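Local coordinates for protein cerato-platanin 1 (Moniliophthora perniciosa, PDB 3SUJ) that is of unknown function but belongs to the secreted cerato-platanin family, folds as a double-psi beta barrel and binds zinc, at residues 95-98 and 99-103. Numbering follows the deposited sequence.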
ATOM      1  N   GLN A  95       0.182   3.654   9.535  1.00  9.51           N
ATOM      2  CA  GLN A  95       0.512   5.079   9.351  1.00 10.65           C
ATOM      3  C   GLN A  95      -0.188   5.623   8.079  1.00 10.35           C
ATOM      4  O   GLN A  95      -0.697   6.738   8.101  1.00 11.02           O
ATOM      5  CB  GLN A  95       1.994   5.261   9.251  1.00 12.58           C
ATOM      6  CG  GLN A  95       2.716   5.234  10.601  1.00 15.47           C
ATOM      7  CD  GLN A  95       4.153   5.094  10.431  1.00 18.33           C
ATOM      8  OE1 GLN A  95       4.871   6.162  10.368  1.00 20.08           O
ATOM      9  NE2 GLN A  95       4.633   3.860  10.292  1.00 15.22           N
ATOM     10  N   ALA A  96      -0.173   4.882   6.988  1.00  9.13           N
ATOM     11  CA  ALA A  96      -0.806   5.358   5.773  1.00  9.72           C
ATOM     12  C   ALA A  96      -2.303   5.517   5.954  1.00  9.15           C
ATOM     13  O   ALA A  96      -2.884   6.523   5.536  1.00  9.70           O
ATOM     14  CB  ALA A  96      -0.481   4.398   4.709  1.00 10.47           C
ATOM     15  N   MET A  97      -2.958   4.533   6.609  1.00  8.05           N
ATOM     16  CA  MET A  97      -4.379   4.631   6.773  1.00  8.57           C
ATOM     17  C   MET A  97      -4.749   5.738   7.785  1.00  9.00           C
ATOM     18  O   MET A  97      -5.784   6.380   7.596  1.00  8.85           O
ATOM     19  CB  MET A  97      -4.994   3.262   7.145  1.00  9.41           C
ATOM     20  CG  MET A  97      -6.536   3.349   7.134  1.00  9.76           C
ATOM     21  SD  MET A  97      -7.229   1.685   7.212  1.00 11.90           S
ATOM     22  CE  MET A  97      -8.951   2.016   7.420  1.00 11.19           C
ATOM     23  N   ASP A  98      -3.937   5.918   8.811  1.00  9.37           N
ATOM     24  CA  ASP A  98      -4.149   7.043   9.719  1.00  9.37           C
ATOM     25  C   ASP A  98      -3.991   8.367   8.948  1.00 10.55           C
ATOM     26  O   ASP A  98      -4.809   9.292   9.195  1.00 11.13           O
ATOM     27  CB  ASP A  98      -3.160   6.973  10.866  1.00 11.74           C
ATOM     28  CG  ASP A  98      -3.690   6.150  12.057  1.00 12.52           C
ATOM     29  OD1 ASP A  98      -4.877   6.010  12.217  1.00 11.89           O
ATOM     30  OD2 ASP A  98      -2.828   5.682  12.844  1.00 15.92           O
ATOM     31  N   ASP A  99      -3.024   8.468   8.053  1.00 10.44           N
ATOM     32  CA  ASP A  99      -2.794   9.695   7.229  0.50 11.87           C
ATOM     33  C   ASP A  99      -4.093   9.951   6.438  1.00 11.18           C
ATOM     34  O   ASP A  99      -4.620  11.055   6.382  1.00 14.38           O
ATOM     35  CB  ASP A  99      -1.582   9.503   6.313  0.50 12.31           C
ATOM     36  CG  ASP A  99      -0.264   9.689   7.045  0.50 14.16           C
ATOM     37  OD1 ASP A  99      -0.275   9.955   8.255  0.50 20.75           O
ATOM     38  OD2 ASP A  99       0.789   9.535   6.400  0.50 22.03           O
ATOM     39  N   LEU A 100      -4.633   8.908   5.818  1.00 11.27           N
ATOM     40  CA  LEU A 100      -5.746   9.030   4.946  1.00 11.94           C
ATOM     41  C   LEU A 100      -6.979   9.461   5.665  1.00 11.43           C
ATOM     42  O   LEU A 100      -7.836  10.168   5.079  1.00 12.97           O
ATOM     43  CB  LEU A 100      -5.962   7.664   4.250  1.00 11.77           C
ATOM     44  CG  LEU A 100      -7.047   7.627   3.222  1.00 13.39           C
ATOM     45  CD1 LEU A 100      -6.755   8.648   2.057  1.00 12.51           C
ATOM     46  CD2 LEU A 100      -7.137   6.197   2.752  1.00 15.56           C
ATOM     47  N   THR A 101      -7.237   8.919   6.878  1.00 11.25           N
ATOM     48  CA  THR A 101      -8.503   9.013   7.571  1.00 10.90           C
ATOM     49  C   THR A 101      -8.457   9.973   8.768  1.00 12.26           C
ATOM     50  O   THR A 101      -9.359  10.011   9.565  1.00 14.52           O
ATOM     51  CB  THR A 101      -8.937   7.587   8.124  1.00 10.48           C
ATOM     52  OG1 THR A 101      -7.989   7.155   9.123  1.00  9.94           O
ATOM     53  CG2 THR A 101      -9.112   6.586   7.006  1.00 12.86           C
ATOM     54  N   ASN A 102      -7.385  10.727   8.878  1.00 13.22           N
ATOM     55  CA  ASN A 102      -7.206  11.630  10.033  1.00 14.97           C
ATOM     56  C   ASN A 102      -7.174  10.903  11.399  1.00 13.87           C
ATOM     57  O   ASN A 102      -7.902  11.229  12.310  1.00 15.37           O
ATOM     58  CB  ASN A 102      -8.200  12.806  10.008  1.00 18.32           C
ATOM     59  CG  ASN A 102      -7.774  13.932  10.964  1.00 21.47           C
ATOM     60  OD1 ASN A 102      -6.586  14.030  11.363  1.00 26.98           O
ATOM     61  ND2 ASN A 102      -8.748  14.674  11.417  1.00 27.28           N
ATOM     62  N   LYS A 103      -6.343   9.870  11.430  1.00 12.11           N
ATOM     63  CA  LYS A 103      -5.968   9.145  12.649  1.00 13.80           C
ATOM     64  C   LYS A 103      -7.091   8.215  13.118  1.00 12.10           C
ATOM     65  O   LYS A 103      -7.250   7.977  14.330  1.00 14.05           O
ATOM     66  CB  LYS A 103      -5.542  10.084  13.806  1.00 14.94           C
ATOM     67  CG  LYS A 103      -4.434  10.962  13.290  1.00 17.50           C
ATOM     68  CD  LYS A 103      -3.921  11.910  14.407  1.00 22.72           C
ATOM     69  CE  LYS A 103      -2.801  12.718  13.775  1.00 24.39           C
ATOM     70  NZ  LYS A 103      -2.078  13.579  14.786  1.00 30.99           N
TER
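The peptide carbonyl plane of M97 is approached on both faces by a single residue, T101: its backbone N comes from one face and its hydroxyl from the other. Both are hydrogen bonds to M97 O, at 3.0 Å from T101 N and 2.8 Å from T101 OG1. They lie in the last turn of helix 94-101, which closes in a Schellman motif beside the double-psi barrel and illustrates how a helix ends. With chi1 at 65°, T101 OG1 sits between its own N and carbonyl carbon, which turns the hydroxyl back along the helix; the same oxygen accepts from the backbone N of R104 in the next turn of chain. A valine here would probably leave M97 O with one donor fewer and the R104 amide without its mate. The T101 methyl CG2 passes 4.1 Å from M97 CG, whose extended chain packs on Y7 and V111, while L100 packs on L5, I78 and V113 of the barrel strands. The two preceding amides make ordinary helical bonds, D99 N to Q95 O at 2.9 Å and L100 N to A96 O at 3.0 Å. N102 then takes the positive phi of the motif, 60°, and swings the chain round, so that K103 N can bond to D98 O at 2.8 Å. The D98 carboxylate is gripped at both oxygens: OD2 forms a salt bridge with K94, and OD1 accepts from the A105 amide. D98 thus ties the turn through its carbonyl and through OD1, which also packs against the backbone of the reversal, 3.3 Å from K103 CA.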